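Local coordinates for putative TetR family transcriptional regulator (Streptomyces coelicolor A3, PDB 3BQY), which probably binds DNA as a dimeric TetR-family transcriptional regulator, possibly a repressor, at residues T7-T10 and A11-L15; T22-M25 and R26-A29; N138-V141 and G142-E146; S185-F188 and T189-F192. All coordinates share one frame; numbering follows the deposited sequence.

Contact 1: residues T7-T10 and A11-L15; sequences TVQT and ALDLL
Q9 and D13 meet one turn apart on the solvent side of helix 4-18, where Q9 NE2 gives a weak hydrogen bond of 3.4 Å to D13 OD1. The amide and carboxylate planes stand 43° apart, so the two groups meet at a slant rather than flat on each other. Q9 gets there by a bend: CG is anti to the backbone N (chi1 -170°), and the bend at chi2 (53°) carries the amide forward along the helix toward D13. Beneath this pair the backbone bond from D13 N to Q9 O, at 2.9 Å, fixes the spacing of the two residues. On another side of the helix, V8 and L12 run alongside each other and touch by methyls, V8 CG1 to L12 CD1 at 4.0 Å. L12 CG also lies 3.3 Å from V8 O, the oxygen that accepts L12 N. The hydroxyls of T7 and T10 turn back along their own helix, to the carbonyls of D3 and R6. These i to i+4 pairs mark an amphipathic first helix of the TetR-type N-terminal region, backing the predicted helix-turn-helix. T7, T10 and L14 pack against helix 25-32 or the loop before it, while L12 and L15 rest on helix 46-57, so helix 4-18 lies against both.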
loop_
_atom_site.group_PDB
_atom_site.type_symbol
_atom_site.label_atom_id
_atom_site.label_comp_id
_atom_site.label_asym_id
_atom_site.label_seq_id
_atom_site.Cartn_x
_atom_site.Cartn_y
_atom_site.Cartn_z
ATOM N N THR A 7 -3.054 23.925 13.983
ATOM C CA THR A 7 -3.894 22.755 14.190
ATOM C C THR A 7 -3.284 21.535 13.512
ATOM O O THR A 7 -3.230 20.464 14.116
ATOM C CB THR A 7 -5.312 22.997 13.684
ATOM O OG1 THR A 7 -5.865 24.090 14.422
ATOM C CG2 THR A 7 -6.194 21.783 13.903
ATOM N N VAL A 8 -2.801 21.698 12.276
ATOM C CA VAL A 8 -2.151 20.591 11.573
ATOM C C VAL A 8 -0.892 20.120 12.321
ATOM O O VAL A 8 -0.651 18.919 12.456
ATOM C CB VAL A 8 -1.792 20.956 10.104
ATOM C CG1 VAL A 8 -0.911 19.850 9.474
ATOM C CG2 VAL A 8 -3.087 21.146 9.279
ATOM N N GLN A 9 -0.108 21.065 12.827
ATOM C CA GLN A 9 1.110 20.716 13.554
ATOM C C GLN A 9 0.789 19.964 14.847
ATOM O O GLN A 9 1.422 18.968 15.163
ATOM C CB GLN A 9 1.947 21.963 13.861
ATOM C CG GLN A 9 3.334 21.631 14.405
ATOM C CD GLN A 9 4.115 20.663 13.505
ATOM O OE1 GLN A 9 4.499 21.014 12.388
ATOM N NE2 GLN A 9 4.340 19.435 13.989
ATOM N N THR A 10 -0.190 20.454 15.589
ATOM C CA THR A 10 -0.631 19.784 16.819
ATOM C C THR A 10 -1.119 18.352 16.534
ATOM O O THR A 10 -0.766 17.407 17.256
ATOM C CB THR A 10 -1.679 20.624 17.561
ATOM O OG1 THR A 10 -1.091 21.885 17.912
ATOM C CG2 THR A 10 -2.137 19.929 18.857
ATOM N N ALA A 11 -1.896 18.198 15.464
ATOM C CA ALA A 11 -2.376 16.897 15.031
ATOM C C ALA A 11 -1.230 15.943 14.676
ATOM O O ALA A 11 -1.237 14.782 15.092
ATOM C CB ALA A 11 -3.366 17.051 13.873
ATOM N N LEU A 12 -0.222 16.435 13.947
ATOM C CA LEU A 12 0.975 15.645 13.664
ATOM C C LEU A 12 1.734 15.252 14.948
ATOM O O LEU A 12 2.262 14.139 15.036
ATOM C CB LEU A 12 1.917 16.402 12.703
ATOM C CG LEU A 12 1.342 16.556 11.276
ATOM C CD1 LEU A 12 2.168 17.572 10.503
ATOM C CD2 LEU A 12 1.290 15.220 10.521
ATOM N N ASP A 13 1.813 16.175 15.908
ATOM C CA ASP A 13 2.393 15.877 17.225
ATOM C C ASP A 13 1.638 14.724 17.902
ATOM O O ASP A 13 2.256 13.745 18.325
ATOM C CB ASP A 13 2.347 17.120 18.124
ATOM C CG ASP A 13 3.366 18.191 17.702
ATOM O OD1 ASP A 13 4.309 17.862 16.948
ATOM O OD2 ASP A 13 3.236 19.358 18.156
ATOM N N LEU A 14 0.308 14.834 17.942
ATOM C CA LEU A 14 -0.576 13.811 18.528
ATOM C C LEU A 14 -0.395 12.460 17.845
ATOM O O LEU A 14 -0.341 11.416 18.495
ATOM C CB LEU A 14 -2.041 14.215 18.398
ATOM C CG LEU A 14 -2.697 15.091 19.440
ATOM C CD1 LEU A 14 -4.162 15.162 19.088
ATOM C CD2 LEU A 14 -2.512 14.510 20.863
ATOM N N LEU A 15 -0.275 12.499 16.526
ATOM C CA LEU A 15 -0.069 11.311 15.720
ATOM C C LEU A 15 1.175 10.575 16.190
ATOM O O LEU A 15 1.125 9.376 16.450
ATOM C CB LEU A 15 0.017 11.720 14.242
ATOM C CG LEU A 15 0.037 10.627 13.190
ATOM C CD1 LEU A 15 -1.256 9.817 13.220
ATOM C CD2 LEU A 15 0.202 11.280 11.847
#

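Contact 2: residues T22-M25 and R26-A29; sequences TLTM and RRLA
T24 OG1 accepts the amide of R27 in a 2.7 Å bond from R27 N, the shortest hydrogen bond here, with an N-H...O angle of 154°. T24 is the N-cap of helix 25-32. Its hydroxyl sits between the backbone N and the carbonyl carbon (chi1 63°), the rotation that carries OG1 over the first turn, while CG2 turns away beside the backbone N. The same oxygen lies only 3.0 Å from R27 CB, so the start of the arginine side chain is packed tightly against the cap and crosses it at about a right angle. Farther out, R27 CG lies 3.7 Å from T22 O. With a valine in place of T24, R27 N would probably lose its side-chain acceptor and the helix start its cap. Behind the cap, regular backbone bonds take over: L28 N reaches T24 O at 2.9 Å, and A29 N reaches the carbonyl O of selenomethionine M25 at 2.8 Å. Helix 25-32 opens the predicted helix-turn-helix. M25 and L28 pack on helices 36-42 and 46-57, A29 meets L39, and L28 also reaches T7 and T10 of helix 4-18, setting this helix among the other three.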
loop_
_atom_site.group_PDB
_atom_site.type_symbol
_atom_site.label_atom_id
_atom_site.label_comp_id
_atom_site.label_asym_id
_atom_site.label_seq_id
_atom_site.Cartn_x
_atom_site.Cartn_y
_atom_site.Cartn_z
ATOM N N THR A 22 -6.031 6.771 17.572
ATOM C CA THR A 22 -6.467 7.541 18.753
ATOM C C THR A 22 -6.669 9.013 18.399
ATOM O O THR A 22 -7.135 9.791 19.227
ATOM C CB THR A 22 -5.447 7.487 19.918
ATOM O OG1 THR A 22 -4.326 8.332 19.590
ATOM C CG2 THR A 22 -4.972 6.097 20.138
ATOM N N LEU A 23 -6.304 9.393 17.183
ATOM C CA LEU A 23 -6.451 10.784 16.760
ATOM C C LEU A 23 -7.915 11.090 16.467
ATOM O O LEU A 23 -8.462 10.626 15.482
ATOM C CB LEU A 23 -5.581 11.080 15.532
ATOM C CG LEU A 23 -5.679 12.488 14.917
ATOM C CD1 LEU A 23 -5.163 13.535 15.891
ATOM C CD2 LEU A 23 -4.870 12.535 13.669
ATOM N N THR A 24 -8.548 11.864 17.333
ATOM C CA THR A 24 -9.933 12.291 17.118
ATOM C C THR A 24 -9.980 13.815 17.156
ATOM O O THR A 24 -9.083 14.459 17.705
ATOM C CB THR A 24 -10.866 11.744 18.219
ATOM O OG1 THR A 24 -10.466 12.287 19.479
ATOM C CG2 THR A 24 -10.818 10.230 18.280
HETATM N N MSE A 25 -11.045 14.397 16.603
HETATM C CA MSE A 25 -11.244 15.838 16.720
HETATM C C MSE A 25 -11.334 16.225 18.203
HETATM O O MSE A 25 -10.789 17.245 18.600
HETATM C CB MSE A 25 -12.501 16.291 15.958
HETATM C CG MSE A 25 -12.411 16.000 14.474
HETATM SE SE MSE A 25 -11.040 17.055 13.592
HETATM C CE MSE A 25 -12.118 18.639 13.187
ATOM N N ARG A 26 -12.003 15.411 19.015
ATOM C CA ARG A 26 -12.092 15.686 20.455
ATOM C C ARG A 26 -10.707 15.642 21.108
ATOM O O ARG A 26 -10.378 16.520 21.913
ATOM C CB ARG A 26 -13.063 14.730 21.156
ATOM C CG ARG A 26 -14.504 14.892 20.607
ATOM C CD ARG A 26 -15.560 14.129 21.391
ATOM N NE ARG A 26 -16.830 14.036 20.663
ATOM C CZ ARG A 26 -17.763 14.991 20.642
ATOM N NH1 ARG A 26 -17.574 16.136 21.315
ATOM N NH2 ARG A 26 -18.895 14.806 19.940
ATOM N N ARG A 27 -9.924 14.621 20.764
ATOM C CA ARG A 27 -8.544 14.464 21.300
ATOM C C ARG A 27 -7.694 15.673 20.920
ATOM O O ARG A 27 -6.946 16.190 21.735
ATOM C CB ARG A 27 -7.895 13.172 20.761
ATOM C CG ARG A 27 -6.484 12.859 21.251
ATOM C CD ARG A 27 -6.488 12.354 22.687
ATOM N NE ARG A 27 -5.125 12.332 23.241
ATOM C CZ ARG A 27 -4.523 13.385 23.801
ATOM N NH1 ARG A 27 -3.303 13.250 24.309
ATOM N NH2 ARG A 27 -5.139 14.571 23.867
ATOM N N LEU A 28 -7.804 16.104 19.660
ATOM C CA LEU A 28 -7.146 17.309 19.172
ATOM C C LEU A 28 -7.606 18.564 19.889
ATOM O O LEU A 28 -6.783 19.421 20.204
ATOM C CB LEU A 28 -7.388 17.459 17.653
ATOM C CG LEU A 28 -6.634 18.522 16.859
ATOM C CD1 LEU A 28 -5.147 18.512 17.172
ATOM C CD2 LEU A 28 -6.862 18.260 15.363
ATOM N N ALA A 29 -8.916 18.696 20.124
ATOM C CA ALA A 29 -9.458 19.805 20.901
ATOM C C ALA A 29 -8.889 19.821 22.335
ATOM O O ALA A 29 -8.525 20.882 22.847
ATOM C CB ALA A 29 -10.995 19.750 20.934
#

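Contact 3: residues N138-V141 and G142-E146; sequences NFTV and GHTLE
F139 lays one face of its ring over the CB of H143, one helical turn on. H143 CB stands 4.1 Å above the ring plane and toward its rim, nearest to F139 CE1 and CZ. Both side chains leave the helix the same way, CG anti to the backbone N (F139 chi1 164°), and so travel side by side; their rings are oblique, planes at 43° and centroids 6.0 Å apart. T140 O takes two bonds from T144: the backbone N at 3.0 Å and, from the opposite face of the carbonyl plane, T144 OG1 at 2.7 Å. T144 can do this because its hydroxyl lies beside its own backbone N (chi1 -52°), folding OG1 back over the preceding turn. The buried hydroxyl is thus satisfied within the helix, as is that of T140, which bonds to V136 O. On another side V141 and L145 run alongside each other, V141 CG1 meeting L145 CD1 at 3.9 Å, and L145 N bonds to V141 O at 2.8 Å, close to the carbonyl axis. H143 meets F192 of helix 188-206, and T144 packs on R85 and L89 of helix 73-89. L145 touches L145 of the second subunit, while N138 and V141 pack on its E146. A long helix with one side in its own domain core and another against its mate is consistent with the helical dimer interface of the TetR C-terminal domain.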
loop_
_atom_site.group_PDB
_atom_site.type_symbol
_atom_site.label_atom_id
_atom_site.label_comp_id
_atom_site.label_asym_id
_atom_site.label_seq_id
_atom_site.Cartn_x
_atom_site.Cartn_y
_atom_site.Cartn_z
ATOM N N ASN A 138 2.762 3.686 -5.892
ATOM C CA ASN A 138 2.023 2.614 -5.224
ATOM C C ASN A 138 2.944 1.614 -4.551
ATOM O O ASN A 138 2.646 1.124 -3.456
ATOM C CB ASN A 138 1.058 1.919 -6.173
ATOM C CG ASN A 138 -0.132 2.820 -6.542
ATOM O OD1 ASN A 138 -0.427 3.787 -5.835
ATOM N ND2 ASN A 138 -0.782 2.524 -7.645
ATOM N N PHE A 139 4.070 1.314 -5.181
ATOM C CA PHE A 139 5.058 0.471 -4.469
ATOM C C PHE A 139 5.574 1.192 -3.194
ATOM O O PHE A 139 5.684 0.593 -2.119
ATOM C CB PHE A 139 6.258 0.147 -5.360
ATOM C CG PHE A 139 7.428 -0.372 -4.576
ATOM C CD1 PHE A 139 7.362 -1.644 -3.967
ATOM C CD2 PHE A 139 8.558 0.435 -4.362
ATOM C CE1 PHE A 139 8.419 -2.119 -3.176
ATOM C CE2 PHE A 139 9.631 -0.039 -3.585
ATOM C CZ PHE A 139 9.561 -1.308 -2.981
ATOM N N THR A 140 5.921 2.470 -3.324
ATOM C CA THR A 140 6.457 3.194 -2.181
ATOM C C THR A 140 5.448 3.231 -1.020
ATOM O O THR A 140 5.821 3.012 0.134
ATOM C CB THR A 140 6.870 4.637 -2.568
ATOM O OG1 THR A 140 7.854 4.567 -3.605
ATOM C CG2 THR A 140 7.450 5.394 -1.355
ATOM N N VAL A 141 4.193 3.555 -1.327
ATOM C CA VAL A 141 3.149 3.595 -0.301
ATOM C C VAL A 141 2.918 2.202 0.315
ATOM O O VAL A 141 2.875 2.063 1.532
ATOM C CB VAL A 141 1.827 4.188 -0.861
ATOM C CG1 VAL A 141 0.649 3.978 0.137
ATOM C CG2 VAL A 141 2.006 5.690 -1.196
ATOM N N GLY A 142 2.768 1.172 -0.527
ATOM C CA GLY A 142 2.565 -0.201 -0.037
ATOM C C GLY A 142 3.718 -0.639 0.855
ATOM O O GLY A 142 3.511 -1.204 1.930
ATOM N N HIS A 143 4.944 -0.365 0.408
ATOM C CA HIS A 143 6.127 -0.731 1.202
ATOM C C HIS A 143 6.134 -0.015 2.564
ATOM O O HIS A 143 6.400 -0.627 3.619
ATOM C CB HIS A 143 7.429 -0.347 0.472
ATOM C CG HIS A 143 8.607 -0.332 1.388
ATOM N ND1 HIS A 143 9.383 -1.448 1.616
ATOM C CD2 HIS A 143 9.086 0.638 2.210
ATOM C CE1 HIS A 143 10.316 -1.157 2.512
ATOM N NE2 HIS A 143 10.150 0.098 2.897
ATOM N N THR A 144 5.861 1.288 2.546
ATOM C CA THR A 144 5.952 2.099 3.769
ATOM C C THR A 144 4.808 1.744 4.742
ATOM O O THR A 144 5.009 1.661 5.963
ATOM C CB THR A 144 5.989 3.610 3.421
ATOM O OG1 THR A 144 7.024 3.824 2.435
ATOM C CG2 THR A 144 6.360 4.438 4.691
ATOM N N LEU A 145 3.622 1.498 4.204
ATOM C CA LEU A 145 2.504 1.012 5.026
ATOM C C LEU A 145 2.874 -0.239 5.783
ATOM O O LEU A 145 2.625 -0.364 7.000
ATOM C CB LEU A 145 1.297 0.682 4.143
ATOM C CG LEU A 145 0.369 1.789 3.701
ATOM C CD1 LEU A 145 -0.510 1.226 2.615
ATOM C CD2 LEU A 145 -0.487 2.246 4.893
ATOM N N GLU A 146 3.458 -1.191 5.066
ATOM C CA GLU A 146 3.834 -2.460 5.691
ATOM C C GLU A 146 5.028 -2.342 6.638
ATOM O O GLU A 146 5.061 -2.994 7.680
ATOM C CB GLU A 146 4.017 -3.556 4.643
ATOM C CG GLU A 146 2.725 -3.741 3.754
ATOM C CD GLU A 146 1.473 -4.319 4.496
ATOM O OE1 GLU A 146 1.287 -4.108 5.727
ATOM O OE2 GLU A 146 0.661 -4.996 3.818
#

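Contact 4: residues S185-F188 and T189-F192; sequences STDF and TAHF. With PO4 (phosphate ion), chain C.
The imidazole of H191 has D187 O over one face, 3.6 Å above the plane and toward the rim, and phosphate O2 at its edge, near the plane. The phosphate approach is doubtful in detail, since O2 lies implausibly near the ring carbon CD2; the ion probably comes from the crystallisation liquor. A weak bond, no firmer than that placement, runs from H191 NE2 to phosphate O4, at 3.3 Å. S185 OG makes a weak, unsettled approach to the same O4, which also crowds S185 CB, and R131 of the second subunit also bonds to the ion. A leucine in place of H191 would probably leave D187 O without the flat ring it lies over, and would also take away the weak N-H donor to the ion. H191 reaches this spot with CG beside its backbone N (chi1 -68°), turning the ring back toward the helix start, and its own N bonds to D187 O at 3.2 Å, in the carbonyl plane. D187 also serves as N-cap: OD1 accepts A190 N at 3.0 Å. That donor comes from well above the carboxylate plane, 61° out of it, so the carboxylate leans across the first turn, with D187 CG only 3.3 Å from A190 CB. Before it, D187 N gives a weak bond to S185 OG. F188 packs on E147, A150 and L151 of helix 126-151. The arrangement is an aspartate N-cap on helix 188-206, entered through an inverse gamma turn centred on D187, with an anion resting beside it at the subunit boundary.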
loop_
_atom_site.group_PDB
_atom_site.type_symbol
_atom_site.label_atom_id
_atom_site.label_comp_id
_atom_site.label_asym_id
_atom_site.label_seq_id
_atom_site.Cartn_x
_atom_site.Cartn_y
_atom_site.Cartn_z
ATOM N N SER A 185 14.623 -9.770 8.491
ATOM C CA SER A 185 15.566 -8.643 8.541
ATOM C C SER A 185 14.830 -7.368 8.994
ATOM O O SER A 185 13.706 -7.097 8.554
ATOM C CB SER A 185 16.149 -8.436 7.128
ATOM O OG SER A 185 17.314 -7.629 7.098
ATOM N N THR A 186 15.437 -6.582 9.866
ATOM C CA THR A 186 14.845 -5.275 10.161
ATOM C C THR A 186 15.369 -4.199 9.201
ATOM O O THR A 186 15.162 -2.992 9.425
ATOM C CB THR A 186 15.064 -4.845 11.617
ATOM O OG1 THR A 186 16.466 -4.878 11.920
ATOM C CG2 THR A 186 14.287 -5.758 12.568
ATOM N N ASP A 187 16.037 -4.640 8.127
ATOM C CA ASP A 187 16.599 -3.715 7.136
ATOM C C ASP A 187 15.570 -3.343 6.092
ATOM O O ASP A 187 15.664 -3.746 4.931
ATOM C CB ASP A 187 17.825 -4.304 6.443
ATOM C CG ASP A 187 18.747 -3.222 5.885
ATOM O OD1 ASP A 187 18.277 -2.048 5.642
ATOM O OD2 ASP A 187 19.940 -3.572 5.689
ATOM N N PHE A 188 14.579 -2.577 6.515
ATOM C CA PHE A 188 13.531 -2.107 5.604
ATOM C C PHE A 188 14.077 -1.245 4.476
ATOM O O PHE A 188 13.569 -1.276 3.346
ATOM C CB PHE A 188 12.498 -1.314 6.371
ATOM C CG PHE A 188 11.706 -2.145 7.320
ATOM C CD1 PHE A 188 10.781 -3.061 6.841
ATOM C CD2 PHE A 188 11.880 -2.005 8.696
ATOM C CE1 PHE A 188 10.026 -3.832 7.722
ATOM C CE2 PHE A 188 11.136 -2.770 9.581
ATOM C CZ PHE A 188 10.213 -3.689 9.088
ATOM N N THR A 189 15.102 -0.464 4.787
ATOM C CA THR A 189 15.723 0.386 3.785
ATOM C C THR A 189 16.285 -0.443 2.628
ATOM O O THR A 189 16.069 -0.092 1.464
ATOM C CB THR A 189 16.797 1.305 4.394
ATOM O OG1 THR A 189 16.172 2.157 5.356
ATOM C CG2 THR A 189 17.425 2.209 3.311
ATOM N N ALA A 190 17.023 -1.509 2.949
ATOM C CA ALA A 190 17.532 -2.446 1.939
ATOM C C ALA A 190 16.406 -3.068 1.100
ATOM O O ALA A 190 16.534 -3.170 -0.130
ATOM C CB ALA A 190 18.399 -3.551 2.592
ATOM N N HIS A 191 15.302 -3.460 1.744
ATOM C CA HIS A 191 14.149 -4.006 1.006
ATOM C C HIS A 191 13.590 -2.960 0.030
ATOM O O HIS A 191 13.320 -3.262 -1.134
ATOM C CB HIS A 191 13.057 -4.474 1.975
ATOM C CG HIS A 191 13.456 -5.666 2.780
ATOM N ND1 HIS A 191 12.711 -6.142 3.833
ATOM C CD2 HIS A 191 14.562 -6.442 2.722
ATOM C CE1 HIS A 191 13.310 -7.192 4.359
ATOM N NE2 HIS A 191 14.444 -7.389 3.711
ATOM N N PHE A 192 13.449 -1.730 0.507
ATOM C CA PHE A 192 12.941 -0.649 -0.310
ATOM C C PHE A 192 13.837 -0.398 -1.526
ATOM O O PHE A 192 13.359 -0.291 -2.661
ATOM C CB PHE A 192 12.814 0.638 0.510
ATOM C CG PHE A 192 12.316 1.802 -0.301
ATOM C CD1 PHE A 192 11.009 1.818 -0.797
ATOM C CD2 PHE A 192 13.163 2.871 -0.593
ATOM C CE1 PHE A 192 10.539 2.911 -1.566
ATOM C CE2 PHE A 192 12.707 3.951 -1.354
ATOM C CZ PHE A 192 11.410 3.980 -1.838
HETATM P P PO4 C . 18.041 -7.937 3.484
HETATM O O1 PO4 C . 19.032 -7.048 4.199
HETATM O O2 PO4 C . 17.050 -7.053 2.759
HETATM O O3 PO4 C . 18.746 -8.815 2.481
HETATM O O4 PO4 C . 17.331 -8.777 4.495
#

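How the contacts relate
Contacts 1 and 2 both belong to the predicted DNA-binding part and touch directly: L14 CD1 lies 3.7 Å from L28 CA, as helix 4-18 packs on helix 25-32. Contacts 3 and 4 form the other touching pair, in the C-terminal domain, where H143 and F139 meet F192. Between the pairs there is no touch; contacts 2 and 4 have centres about 33 Å apart. Contacts 1 and 3 are mid-helix and largely buried, with apolar pairs one turn apart, though contact 1 keeps a weak amide-carboxylate bond on its exposed side. Contacts 2 and 4 are partly buried helix starts, capped by a threonine hydroxyl and an aspartate carboxylate respectively. Contacts 3 and 4 both reach the second subunit.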